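Local coordinates for protein S12 family peptidase (Streptomyces sp. 82F2, PDB 3WWX) that acts as a D-stereospecific amidohydrolase of the peptidase S12 family, probably cleaving amide bonds with the beta-lactamase-type serine machinery of that family, at residues T249-L254 / S310-T315; I54-T59 / V281-G286; L287-D290 / V296-W299; Y49-I54 / R245-F250; A27-G32 / E339-G344. All blocks are in the same frame, centred on the assembly; numbering follows the deposited sequence.

Overall arrangement
From the N terminus, residues 27-32 open the widest loop, closed at 339-344 (contact 5); all other contacts nest inside it. Residues 49-54 follow and close on 245-250 of helix 244-255 (contact 4). Contact 2 starts where contact 4's first segment ends, at Ile54, and closes at 281-286, so the two cross. Helix residues 249-254 then open contact 1, which crosses contact 2 and closes on strand 308-315. The short hairpin of contact 3 lies within that loop. Contact 4 joins the turn before helix 55-68 to helix 244-255, contact 1 sets that helix on the sheet, contact 2 joins helix 55-68 to the loop after strand 282-283, and contact 5 packs helix 334-343 on the opposite face.

Contact 1: T249-L254 / S310-T315; sequences TFYRAL and SLAQVT
Tyr251 holds its CG anti to its own carbonyl carbon and beside the backbone N (chi1 -80°), a turn that carries the ring off helix 244-255 and brings its CD2-CE2 side to the methyl of Ala312. Tyr251 CE2 comes within 3.5 Å of Ala312 CB and Tyr251 CD2 within 3.7 Å, the methyl meeting the ring obliquely. Two residues further along the strand, Val314 tucks CG1 between its backbone N and carbonyl carbon (chi1 68°). This branch lies beside the root of the tyrosine, with Val314 CG1 3.8 Å from Tyr251 O. The other branch, Val314 CG2, reaches the aliphatic part of Arg252 at CG, 4.2 Å away, and the two methyls of one valine thus touch successive helix residues. Within the helix, Phe250 CD2 stands 3.7 Å above one face of the Tyr251 ring, offset toward its rim, which helps to fix the rotation of the phenol. Both polar ends find partners elsewhere: Tyr251 OH bonds to Thr57 OG1, and Arg252 NH1 to Ser321 OG. The two segments run at 32° to each other, their axes 8.2 Å apart at closest approach. Ala312 and Val314 face helix 244-255, whereas Gln313 between them points to the other side of the sheet and packs on Ile338 and Phe342 of helix 334-343; strand 308-315 is therefore sandwiched between these two helices, with strands 297-305 and 320-326 as its neighbours.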
# COMPACT_ATOMS: atom_id res chain seq x y z
N THR A 249 -0.90 -13.84 5.17
CA THR A 249 -2.14 -14.22 5.86
C THR A 249 -3.30 -13.30 5.44
O THR A 249 -4.42 -13.75 5.15
CB THR A 249 -1.93 -14.15 7.37
OG1 THR A 249 -0.86 -15.04 7.71
CG2 THR A 249 -3.21 -14.53 8.12
N PHE A 250 -3.01 -12.01 5.39
CA PHE A 250 -4.01 -11.03 5.02
C PHE A 250 -4.47 -11.19 3.57
O PHE A 250 -5.68 -11.33 3.31
CB PHE A 250 -3.48 -9.60 5.25
CG PHE A 250 -4.38 -8.54 4.65
CD1 PHE A 250 -5.66 -8.32 5.14
CD2 PHE A 250 -3.93 -7.76 3.58
CE1 PHE A 250 -6.47 -7.36 4.57
CE2 PHE A 250 -4.75 -6.79 3.02
CZ PHE A 250 -6.03 -6.60 3.52
N TYR A 251 -3.54 -11.19 2.61
CA TYR A 251 -3.96 -11.24 1.22
C TYR A 251 -4.62 -12.59 0.87
O TYR A 251 -5.58 -12.62 0.08
CB TYR A 251 -2.80 -10.91 0.26
CG TYR A 251 -2.57 -9.41 0.14
CD1 TYR A 251 -3.31 -8.64 -0.74
CD2 TYR A 251 -1.60 -8.78 0.89
CE1 TYR A 251 -3.12 -7.27 -0.85
CE2 TYR A 251 -1.41 -7.40 0.80
CZ TYR A 251 -2.16 -6.67 -0.08
OH TYR A 251 -1.93 -5.32 -0.14
N ARG A 252 -4.16 -13.68 1.46
CA ARG A 252 -4.82 -14.97 1.26
C ARG A 252 -6.25 -14.91 1.78
O ARG A 252 -7.19 -15.27 1.06
CB ARG A 252 -4.06 -16.10 1.97
CG ARG A 252 -2.66 -16.39 1.40
CD ARG A 252 -1.90 -17.41 2.25
NE ARG A 252 -2.40 -18.76 2.01
CZ ARG A 252 -1.95 -19.57 1.06
NH1 ARG A 252 -0.94 -19.22 0.28
NH2 ARG A 252 -2.53 -20.76 0.91
N ALA A 253 -6.44 -14.46 3.01
CA ALA A 253 -7.79 -14.35 3.57
C ALA A 253 -8.67 -13.44 2.74
O ALA A 253 -9.85 -13.72 2.52
CB ALA A 253 -7.75 -13.87 5.00
N LEU A 254 -8.10 -12.34 2.28
CA LEU A 254 -8.86 -11.40 1.48
C LEU A 254 -9.36 -12.01 0.17
O LEU A 254 -10.56 -11.98 -0.12
CB LEU A 254 -7.99 -10.19 1.15
CG LEU A 254 -8.69 -9.08 0.34
CD1 LEU A 254 -9.80 -8.43 1.13
CD2 LEU A 254 -7.65 -8.01 -0.04
N SER A 310 8.16 -2.74 -0.75
CA SER A 310 7.46 -3.94 -0.32
C SER A 310 6.64 -4.51 -1.45
O SER A 310 6.21 -3.80 -2.37
CB SER A 310 6.53 -3.64 0.85
OG SER A 310 7.27 -3.12 1.95
N LEU A 311 6.45 -5.83 -1.39
CA LEU A 311 5.61 -6.51 -2.36
C LEU A 311 4.74 -7.52 -1.62
O LEU A 311 5.10 -8.05 -0.57
CB LEU A 311 6.47 -7.18 -3.46
CG LEU A 311 7.44 -8.24 -2.98
CD1 LEU A 311 6.81 -9.63 -3.10
CD2 LEU A 311 8.75 -8.17 -3.78
N ALA A 312 3.56 -7.77 -2.18
CA ALA A 312 2.60 -8.73 -1.62
C ALA A 312 1.67 -9.13 -2.74
O ALA A 312 1.04 -8.28 -3.36
CB ALA A 312 1.81 -8.11 -0.48
N GLN A 313 1.60 -10.43 -3.01
CA GLN A 313 0.82 -10.93 -4.15
C GLN A 313 0.23 -12.29 -3.82
O GLN A 313 0.84 -13.07 -3.10
CB GLN A 313 1.73 -11.08 -5.37
CG GLN A 313 2.31 -9.75 -5.90
CD GLN A 313 1.28 -8.80 -6.48
OE1 GLN A 313 0.20 -9.22 -6.93
NE2 GLN A 313 1.61 -7.52 -6.52
N VAL A 314 -0.95 -12.55 -4.37
CA VAL A 314 -1.57 -13.85 -4.24
C VAL A 314 -2.31 -14.21 -5.53
O VAL A 314 -2.77 -13.34 -6.25
CB VAL A 314 -2.50 -13.89 -3.03
CG1 VAL A 314 -3.74 -13.00 -3.21
CG2 VAL A 314 -2.86 -15.29 -2.67
N THR A 315 -2.45 -15.51 -5.80
CA THR A 315 -3.33 -15.92 -6.89
C THR A 315 -4.78 -15.64 -6.51
O THR A 315 -5.09 -15.39 -5.35
CB THR A 315 -3.10 -17.40 -7.24
OG1 THR A 315 -3.14 -18.16 -6.02
CG2 THR A 315 -1.73 -17.58 -7.89

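Contact 2: I54-T59 / V281-G286; sequences ITKTFT and VGYGLG
Lys56 is the lysine of the Ser-x-x-Lys motif that begins at Ser53, and it and Thr57 meet strand 282-283 and the loop that follows it. The one hydrogen bond across the contact runs from Thr57 OG1 to Gly286 O, 2.8 Å long, with the donor nearly on the line of the carbonyl bond (169°). The same oxygen lies 3.2 Å from Thr57 CA, a CA-H...O contact, and 3.6 Å from Thr57 CG2, so the threonine wraps round the carbonyl. Close approach is possible because Gly286, at positive phi, brings only bare backbone against the helix, its CA 4.6 Å from Thr57 CA. Tyr251 OH is a second hydrogen-bonding partner of Thr57 OG1. Lys56 and Tyr283 cross at about a right angle, with Lys56 CD 3.8 Å from Tyr283 OH. Beyond this point the lysine bends at chi4 (67°) and takes NZ to Tyr158 OH, Asn160 OD1 and Ala237 O, while Tyr283 OH bonds to His301 NE2. A Ser-x-x-Lys motif at the head of a buried helix, its lysine joined to the tyrosine and asparagine of a Tyr-x-Asn motif, is characteristic of the active site of class C beta-lactamases and related S12 peptidases.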
# COMPACT_ATOMS: atom_id res chain seq x y z
N ILE A 54 0.82 -0.68 0.58
CA ILE A 54 0.04 -1.87 0.90
C ILE A 54 -1.06 -1.56 1.92
O ILE A 54 -2.12 -2.21 1.94
CB ILE A 54 0.99 -2.99 1.33
CG1 ILE A 54 1.64 -3.62 0.10
CG2 ILE A 54 0.29 -4.05 2.18
CD1 ILE A 54 2.88 -4.44 0.43
N THR A 55 -0.83 -0.55 2.76
CA THR A 55 -1.84 -0.09 3.70
C THR A 55 -3.17 0.17 3.02
O THR A 55 -4.24 -0.06 3.59
CB THR A 55 -1.38 1.21 4.37
OG1 THR A 55 -0.13 1.00 5.05
CG2 THR A 55 -2.41 1.74 5.36
N LYS A 56 -3.12 0.64 1.78
CA LYS A 56 -4.33 0.95 1.03
C LYS A 56 -5.29 -0.24 0.96
O LYS A 56 -6.50 -0.05 0.96
CB LYS A 56 -4.00 1.41 -0.37
CG LYS A 56 -3.35 2.78 -0.42
CD LYS A 56 -3.24 3.28 -1.86
CE LYS A 56 -2.67 4.69 -1.92
NZ LYS A 56 -1.27 4.77 -1.49
N THR A 57 -4.78 -1.46 0.85
CA THR A 57 -5.68 -2.60 0.77
C THR A 57 -6.46 -2.77 2.08
O THR A 57 -7.64 -3.13 2.06
CB THR A 57 -4.92 -3.88 0.46
OG1 THR A 57 -4.05 -3.67 -0.65
CG2 THR A 57 -5.89 -5.00 0.13
N PHE A 58 -5.80 -2.50 3.20
CA PHE A 58 -6.48 -2.55 4.50
C PHE A 58 -7.58 -1.49 4.57
O PHE A 58 -8.71 -1.75 4.97
CB PHE A 58 -5.49 -2.37 5.64
CG PHE A 58 -4.53 -3.53 5.81
CD1 PHE A 58 -3.37 -3.59 5.06
CD2 PHE A 58 -4.79 -4.54 6.71
CE1 PHE A 58 -2.47 -4.65 5.21
CE2 PHE A 58 -3.89 -5.62 6.85
CZ PHE A 58 -2.73 -5.65 6.11
N THR A 59 -7.25 -0.27 4.18
CA THR A 59 -8.21 0.81 4.17
C THR A 59 -9.44 0.50 3.31
O THR A 59 -10.59 0.69 3.75
CB THR A 59 -7.51 2.09 3.69
OG1 THR A 59 -6.43 2.36 4.59
CG2 THR A 59 -8.45 3.28 3.63
N VAL A 281 -2.76 -5.23 -16.64
CA VAL A 281 -2.59 -4.64 -15.31
C VAL A 281 -3.84 -3.84 -15.03
O VAL A 281 -4.26 -3.01 -15.85
CB VAL A 281 -1.34 -3.74 -15.23
CG1 VAL A 281 -1.22 -3.10 -13.84
CG2 VAL A 281 -0.11 -4.54 -15.54
N GLY A 282 -4.47 -4.11 -13.89
CA GLY A 282 -5.69 -3.41 -13.53
C GLY A 282 -5.62 -2.96 -12.08
O GLY A 282 -4.92 -3.58 -11.27
N TYR A 283 -6.32 -1.88 -11.78
CA TYR A 283 -6.41 -1.41 -10.39
C TYR A 283 -7.87 -1.40 -9.97
O TYR A 283 -8.71 -0.76 -10.63
CB TYR A 283 -5.78 -0.02 -10.24
CG TYR A 283 -5.45 0.33 -8.80
CD1 TYR A 283 -6.42 0.74 -7.93
CD2 TYR A 283 -4.14 0.21 -8.33
CE1 TYR A 283 -6.13 1.03 -6.60
CE2 TYR A 283 -3.83 0.50 -7.00
CZ TYR A 283 -4.83 0.92 -6.15
OH TYR A 283 -4.50 1.22 -4.85
N GLY A 284 -8.17 -2.12 -8.89
CA GLY A 284 -9.52 -2.21 -8.36
C GLY A 284 -9.66 -1.30 -7.15
O GLY A 284 -9.24 -0.15 -7.21
N LEU A 285 -10.24 -1.81 -6.06
CA LEU A 285 -10.43 -0.97 -4.88
C LEU A 285 -9.28 -1.22 -3.91
O LEU A 285 -9.32 -2.14 -3.11
CB LEU A 285 -11.79 -1.21 -4.22
CG LEU A 285 -12.98 -1.03 -5.19
CD1 LEU A 285 -14.29 -1.30 -4.47
CD2 LEU A 285 -13.01 0.34 -5.87
N GLY A 286 -8.24 -0.41 -4.01
CA GLY A 286 -7.05 -0.60 -3.17
C GLY A 286 -6.36 -1.95 -3.39
O GLY A 286 -5.78 -2.53 -2.46

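Contact 3: L287-D290 / V296-W299; sequences LMKD and VEVW
Lys289 lays its CB squarely over the six-membered ring of Trp299, 3.4 Å from the ring centroid and 2° off the normal, a CH-pi contact. The two side chains lie alongside each other and point the same way: extended beyond CG, the lysine continues out over the CZ2-CH2 rim of the benzo ring, with Lys289 CD 3.7 Å from Trp299 CH2. Leu287 crosses the tryptophan at about a right angle and puts CD2 3.7 Å from Trp299 CE3. The indole is anchored in its own strand, where Trp299 NE1 donates to Glu297 OE1 at 2.8 Å; the oxygen lies close to the ring plane but is met from above the carboxylate plane. All this decorates one face of an antiparallel beta hairpin, strands 288-291 and 297-305, in which Lys289 and Trp299 form a non-hydrogen-bonded pair. The next pair, Asp290 with Val298, is hydrogen-bonded: Asp290 N donates to Val298 O at 3.0 Å and Val298 N to Asp290 O at 2.9 Å (163°). Their side chains turn to the other face, where Val298 also touches Gln313 of the adjoining strand. Further out, Leu255 of helix 244-255, Thr269 and Arg316 pack on Trp299, and Tyr251 packs on Leu287.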
# COMPACT_ATOMS: atom_id res chain seq x y z
N LEU A 287 -6.45 -2.46 -4.62
CA LEU A 287 -5.95 -3.79 -4.96
C LEU A 287 -5.64 -3.82 -6.44
O LEU A 287 -6.40 -3.26 -7.21
CB LEU A 287 -7.03 -4.82 -4.63
CG LEU A 287 -6.63 -6.29 -4.78
CD1 LEU A 287 -5.62 -6.73 -3.71
CD2 LEU A 287 -7.86 -7.15 -4.73
N MET A 288 -4.53 -4.44 -6.82
CA MET A 288 -4.10 -4.48 -8.22
C MET A 288 -4.07 -5.90 -8.73
O MET A 288 -3.85 -6.81 -7.95
CB MET A 288 -2.68 -3.94 -8.32
CG MET A 288 -2.61 -2.46 -8.37
SD MET A 288 -0.96 -1.90 -8.82
CE MET A 288 0.00 -2.62 -7.49
N LYS A 289 -4.30 -6.07 -10.03
CA LYS A 289 -4.11 -7.36 -10.69
C LYS A 289 -3.05 -7.23 -11.77
O LYS A 289 -2.85 -6.16 -12.34
CB LYS A 289 -5.41 -7.89 -11.30
CG LYS A 289 -5.80 -7.27 -12.61
CD LYS A 289 -7.01 -7.94 -13.25
CE LYS A 289 -7.34 -7.25 -14.55
NZ LYS A 289 -8.53 -7.84 -15.23
N ASP A 290 -2.36 -8.33 -12.06
CA ASP A 290 -1.37 -8.35 -13.13
C ASP A 290 -1.36 -9.77 -13.64
O ASP A 290 -1.56 -10.70 -12.89
CB ASP A 290 0.00 -7.96 -12.58
CG ASP A 290 1.03 -7.69 -13.68
OD1 ASP A 290 0.68 -7.68 -14.88
OD2 ASP A 290 2.20 -7.48 -13.30
N VAL A 296 0.01 -16.71 -15.17
CA VAL A 296 -0.56 -16.67 -13.83
C VAL A 296 -0.95 -15.24 -13.47
O VAL A 296 -0.15 -14.29 -13.62
CB VAL A 296 0.40 -17.26 -12.78
CG1 VAL A 296 -0.11 -17.03 -11.37
CG2 VAL A 296 0.59 -18.76 -13.00
N GLU A 297 -2.17 -15.11 -12.98
CA GLU A 297 -2.72 -13.83 -12.58
C GLU A 297 -2.56 -13.67 -11.08
O GLU A 297 -2.95 -14.54 -10.29
CB GLU A 297 -4.20 -13.80 -12.95
CG GLU A 297 -4.93 -12.55 -12.54
CD GLU A 297 -6.43 -12.65 -12.80
OE1 GLU A 297 -7.22 -13.08 -11.92
OE2 GLU A 297 -6.81 -12.26 -13.93
N VAL A 298 -1.97 -12.55 -10.68
CA VAL A 298 -1.78 -12.25 -9.26
C VAL A 298 -2.48 -10.97 -8.87
O VAL A 298 -2.66 -10.07 -9.68
CB VAL A 298 -0.29 -12.18 -8.87
CG1 VAL A 298 0.32 -13.57 -8.94
CG2 VAL A 298 0.49 -11.20 -9.75
N TRP A 299 -2.87 -10.94 -7.60
CA TRP A 299 -3.61 -9.85 -6.98
C TRP A 299 -2.83 -9.39 -5.76
O TRP A 299 -2.35 -10.21 -4.97
CB TRP A 299 -5.02 -10.32 -6.55
CG TRP A 299 -5.87 -10.63 -7.74
CD1 TRP A 299 -5.89 -11.80 -8.46
CD2 TRP A 299 -6.82 -9.76 -8.35
NE1 TRP A 299 -6.78 -11.69 -9.50
CE2 TRP A 299 -7.38 -10.45 -9.45
CE3 TRP A 299 -7.26 -8.46 -8.09
CZ2 TRP A 299 -8.35 -9.90 -10.27
CZ3 TRP A 299 -8.22 -7.90 -8.91
CH2 TRP A 299 -8.75 -8.61 -10.00

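Contact 4: Y49-I54 / R245-F250; sequences YRVGSI and RDLQTF
Leu247 projects from helix 244-255 against Tyr49, Val51 and Ile54, and each of the three meets it in a different attitude. Ile54 reaches out tip to tip, its CG2 3.8 Å from Leu247 CD2. Val51 lies alongside the leucine, the two running antiparallel past each other, with Val51 CG1 3.9 Å from Leu247 CD1 and 4.2 Å from Leu247 CD2, so that it touches both ends of the fork. Tyr49 comes at the leucine from the opposing direction, hydroxyl end first: Leu247 CD1 approaches the ring obliquely, 3.7 Å from Tyr49 OH and 4.0 Å from Tyr49 CE2. The tyrosine gets there with CG between its backbone N and carbonyl carbon (chi1 45°), and a hydrogen bond between Tyr49 OH and Ser244 OG, at the start of the same helix, helps to fix the phenol. Ala323 of the central sheet also packs on Leu247. On the other segment, strand 49-50 pairs with strand 241-242, and Ser53 OG bonds to the backbone N of Gly304, a residue of the diamine pocket. The buried leucine thus backs the turn that introduces the Ser-x-x-Lys motif, an arrangement fitting the active-site core of the beta-lactamase fold.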
# COMPACT_ATOMS: atom_id res chain seq x y z
N TYR A 49 8.74 -4.44 8.61
CA TYR A 49 9.05 -3.32 7.74
C TYR A 49 7.82 -2.48 7.49
O TYR A 49 6.67 -2.92 7.66
CB TYR A 49 9.67 -3.81 6.42
CG TYR A 49 8.97 -5.00 5.77
CD1 TYR A 49 9.36 -6.30 6.06
CD2 TYR A 49 7.95 -4.83 4.86
CE1 TYR A 49 8.76 -7.38 5.45
CE2 TYR A 49 7.32 -5.91 4.26
CZ TYR A 49 7.73 -7.19 4.55
OH TYR A 49 7.13 -8.28 3.93
N ARG A 50 8.07 -1.24 7.10
CA ARG A 50 7.03 -0.31 6.70
C ARG A 50 6.48 -0.75 5.37
O ARG A 50 7.20 -0.72 4.35
CB ARG A 50 7.63 1.09 6.61
CG ARG A 50 8.23 1.59 7.93
CD ARG A 50 8.53 3.09 7.85
NE ARG A 50 9.28 3.54 9.03
CZ ARG A 50 8.73 3.75 10.22
NH1 ARG A 50 7.43 3.64 10.40
NH2 ARG A 50 9.49 4.09 11.25
N VAL A 51 5.22 -1.17 5.33
CA VAL A 51 4.65 -1.74 4.10
C VAL A 51 4.18 -0.67 3.11
O VAL A 51 3.73 -1.00 2.01
CB VAL A 51 3.51 -2.72 4.40
CG1 VAL A 51 3.96 -3.74 5.42
CG2 VAL A 51 2.26 -2.00 4.89
N GLY A 52 4.31 0.59 3.50
CA GLY A 52 3.88 1.66 2.62
C GLY A 52 2.48 1.47 2.07
O GLY A 52 1.56 1.12 2.81
N SER A 53 2.35 1.68 0.76
CA SER A 53 1.10 1.69 0.01
C SER A 53 0.23 0.44 0.16
O SER A 53 -0.97 0.46 -0.14
CB SER A 53 1.49 1.88 -1.46
OG SER A 53 2.68 2.67 -1.58
N ILE A 54 0.82 -0.68 0.58
CA ILE A 54 0.04 -1.87 0.90
C ILE A 54 -1.06 -1.56 1.92
O ILE A 54 -2.12 -2.21 1.94
CB ILE A 54 0.99 -2.99 1.33
CG1 ILE A 54 1.64 -3.62 0.10
CG2 ILE A 54 0.29 -4.05 2.18
CD1 ILE A 54 2.88 -4.44 0.43
N ARG A 245 5.09 -12.77 6.73
CA ARG A 245 4.10 -13.79 7.08
C ARG A 245 2.70 -13.19 7.16
O ARG A 245 1.77 -13.64 6.48
CB ARG A 245 4.46 -14.42 8.42
CG ARG A 245 3.55 -15.57 8.82
CD ARG A 245 3.94 -16.17 10.15
NE ARG A 245 3.12 -17.35 10.44
CZ ARG A 245 3.28 -18.13 11.50
NH1 ARG A 245 4.23 -17.87 12.39
NH2 ARG A 245 2.48 -19.17 11.68
N ASP A 246 2.54 -12.14 7.97
CA ASP A 246 1.24 -11.53 8.16
C ASP A 246 0.68 -10.99 6.85
O ASP A 246 -0.51 -11.03 6.61
CB ASP A 246 1.33 -10.38 9.15
CG ASP A 246 1.35 -10.82 10.60
OD1 ASP A 246 1.49 -12.04 10.89
OD2 ASP A 246 1.26 -9.92 11.47
N LEU A 247 1.55 -10.45 5.99
CA LEU A 247 1.03 -9.91 4.74
C LEU A 247 0.40 -11.01 3.89
O LEU A 247 -0.63 -10.80 3.25
CB LEU A 247 2.09 -9.15 3.95
CG LEU A 247 2.47 -7.79 4.52
CD1 LEU A 247 3.57 -7.21 3.65
CD2 LEU A 247 1.30 -6.84 4.60
N GLN A 248 1.03 -12.19 3.90
CA GLN A 248 0.44 -13.32 3.19
C GLN A 248 -0.87 -13.75 3.84
O GLN A 248 -1.87 -13.99 3.15
CB GLN A 248 1.39 -14.51 3.17
CG GLN A 248 2.62 -14.32 2.35
CD GLN A 248 3.47 -15.55 2.42
OE1 GLN A 248 3.21 -16.53 1.71
NE2 GLN A 248 4.41 -15.55 3.34
N THR A 249 -0.90 -13.84 5.17
CA THR A 249 -2.14 -14.22 5.86
C THR A 249 -3.30 -13.30 5.44
O THR A 249 -4.42 -13.75 5.15
CB THR A 249 -1.93 -14.15 7.37
OG1 THR A 249 -0.86 -15.04 7.71
CG2 THR A 249 -3.21 -14.53 8.12
N PHE A 250 -3.01 -12.01 5.39
CA PHE A 250 -4.01 -11.03 5.02
C PHE A 250 -4.47 -11.19 3.57
O PHE A 250 -5.68 -11.33 3.31
CB PHE A 250 -3.48 -9.60 5.25
CG PHE A 250 -4.38 -8.54 4.65
CD1 PHE A 250 -5.66 -8.32 5.14
CD2 PHE A 250 -3.93 -7.76 3.58
CE1 PHE A 250 -6.47 -7.36 4.57
CE2 PHE A 250 -4.75 -6.79 3.02
CZ PHE A 250 -6.03 -6.60 3.52

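Contact 5: A27-G32 / E339-G344; sequences AQARDG and EAEFCG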
# COMPACT_ATOMS: atom_id res chain seq x y z
N ALA A 27 11.91 -12.34 1.70
CA ALA A 27 10.60 -12.73 1.18
C ALA A 27 10.16 -14.00 1.86
O ALA A 27 10.98 -14.77 2.38
CB ALA A 27 10.63 -12.92 -0.33
N GLN A 28 8.85 -14.17 1.92
CA GLN A 28 8.25 -15.43 2.28
C GLN A 28 7.20 -15.77 1.25
O GLN A 28 6.63 -14.88 0.63
CB GLN A 28 7.61 -15.38 3.66
CG GLN A 28 8.59 -15.21 4.81
CD GLN A 28 7.90 -15.13 6.16
OE1 GLN A 28 6.78 -15.64 6.32
NE2 GLN A 28 8.53 -14.49 7.13
N ALA A 29 6.94 -17.07 1.09
CA ALA A 29 5.97 -17.52 0.10
C ALA A 29 5.32 -18.79 0.59
O ALA A 29 5.86 -19.50 1.43
CB ALA A 29 6.64 -17.75 -1.24
N ARG A 30 4.15 -19.07 0.05
CA ARG A 30 3.44 -20.30 0.39
C ARG A 30 2.64 -20.70 -0.83
O ARG A 30 1.64 -20.07 -1.19
CB ARG A 30 2.55 -20.08 1.63
CG ARG A 30 1.85 -21.31 2.13
CD ARG A 30 1.21 -20.99 3.48
NE ARG A 30 0.55 -22.14 4.06
CZ ARG A 30 -0.71 -22.16 4.47
NH1 ARG A 30 -1.48 -21.09 4.39
NH2 ARG A 30 -1.20 -23.28 4.99
N ASP A 31 3.12 -21.76 -1.47
CA ASP A 31 2.53 -22.26 -2.71
C ASP A 31 1.66 -23.46 -2.37
O ASP A 31 2.15 -24.57 -2.18
CB ASP A 31 3.66 -22.57 -3.70
CG ASP A 31 3.15 -22.89 -5.09
OD1 ASP A 31 2.09 -23.54 -5.18
OD2 ASP A 31 3.79 -22.48 -6.10
N GLY A 32 0.36 -23.22 -2.25
CA GLY A 32 -0.58 -24.24 -1.80
C GLY A 32 -0.51 -24.32 -0.28
O GLY A 32 -1.42 -23.85 0.41
N GLU A 339 7.95 -12.60 -10.53
CA GLU A 339 8.07 -13.52 -11.66
C GLU A 339 8.77 -14.81 -11.26
O GLU A 339 8.38 -15.89 -11.69
CB GLU A 339 8.80 -12.84 -12.82
CG GLU A 339 7.93 -11.96 -13.65
CD GLU A 339 7.14 -12.71 -14.72
OE1 GLU A 339 7.51 -13.86 -15.03
OE2 GLU A 339 6.19 -12.12 -15.24
N ALA A 340 9.81 -14.72 -10.43
CA ALA A 340 10.52 -15.91 -10.00
C ALA A 340 9.59 -16.85 -9.23
O ALA A 340 9.52 -18.06 -9.48
CB ALA A 340 11.71 -15.54 -9.16
N GLU A 341 8.83 -16.27 -8.31
CA GLU A 341 7.98 -17.07 -7.46
C GLU A 341 6.81 -17.68 -8.22
O GLU A 341 6.54 -18.88 -8.07
CB GLU A 341 7.45 -16.22 -6.30
CG GLU A 341 6.48 -16.96 -5.36
CD GLU A 341 7.08 -18.19 -4.70
OE1 GLU A 341 6.32 -19.14 -4.41
OE2 GLU A 341 8.30 -18.22 -4.42
N PHE A 342 6.10 -16.89 -9.01
CA PHE A 342 4.87 -17.39 -9.64
C PHE A 342 5.10 -18.07 -10.98
O PHE A 342 4.25 -18.86 -11.40
CB PHE A 342 3.84 -16.27 -9.76
CG PHE A 342 3.30 -15.83 -8.43
CD1 PHE A 342 2.27 -16.52 -7.81
CD2 PHE A 342 3.84 -14.73 -7.79
CE1 PHE A 342 1.79 -16.11 -6.58
CE2 PHE A 342 3.37 -14.34 -6.55
CZ PHE A 342 2.35 -15.02 -5.95
N CYS A 343 6.22 -17.78 -11.64
CA CYS A 343 6.51 -18.36 -12.96
C CYS A 343 7.82 -19.12 -13.03
O CYS A 343 8.11 -19.74 -14.06
CB CYS A 343 6.50 -17.26 -14.02
SG CYS A 343 4.89 -16.50 -14.24
N GLY A 344 8.61 -19.10 -11.95
CA GLY A 344 9.90 -19.77 -11.93
C GLY A 344 10.93 -19.09 -12.81
O GLY A 344 11.94 -19.70 -13.16
O HOH W 1 6.31 -21.70 -5.69
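Glu341 meets Ala29 where the C-terminal helix 334-343 packs against the antiparallel sheet of the alpha/beta part of the beta-lactamase fold, on the side away from helix 244-255. Its CB is directed at strand 24-31, and CG, anti to the backbone N (chi1 178°), continues that course until it lies 4.2 Å from Ala29 CB. CG also stands 4.2 Å above one face of the Phe342 ring, near the rim. The chain then bends at chi2 (59°) and lays the carboxylate flat over the alanine methyl: Ala29 CB is 3.5 Å from Glu341 CD, 3.5 Å from OE1 and 3.6 Å from OE2, nearly equidistant from all three. The acid is buried, yet both oxygens are well supplied with partners. OE2 bonds to Thr10 OG1 and His7 ND1 from the N-terminal region, and OE1 to His320 NE2, which would probably help to stabilise a negative charge here. Just beyond Glu341, Cys343 forms a disulfide with Cys294 and fastens the end of the helix to the hairpin turn. At the solvent side Asp31 brings a second carboxylate close, its OD2 4.5 Å from Glu341 OE1. A water bridges the two acids, donating one hydrogen to Glu341 OE1 at 2.9 Å and the other to Asp31 OD2 at 2.7 Å.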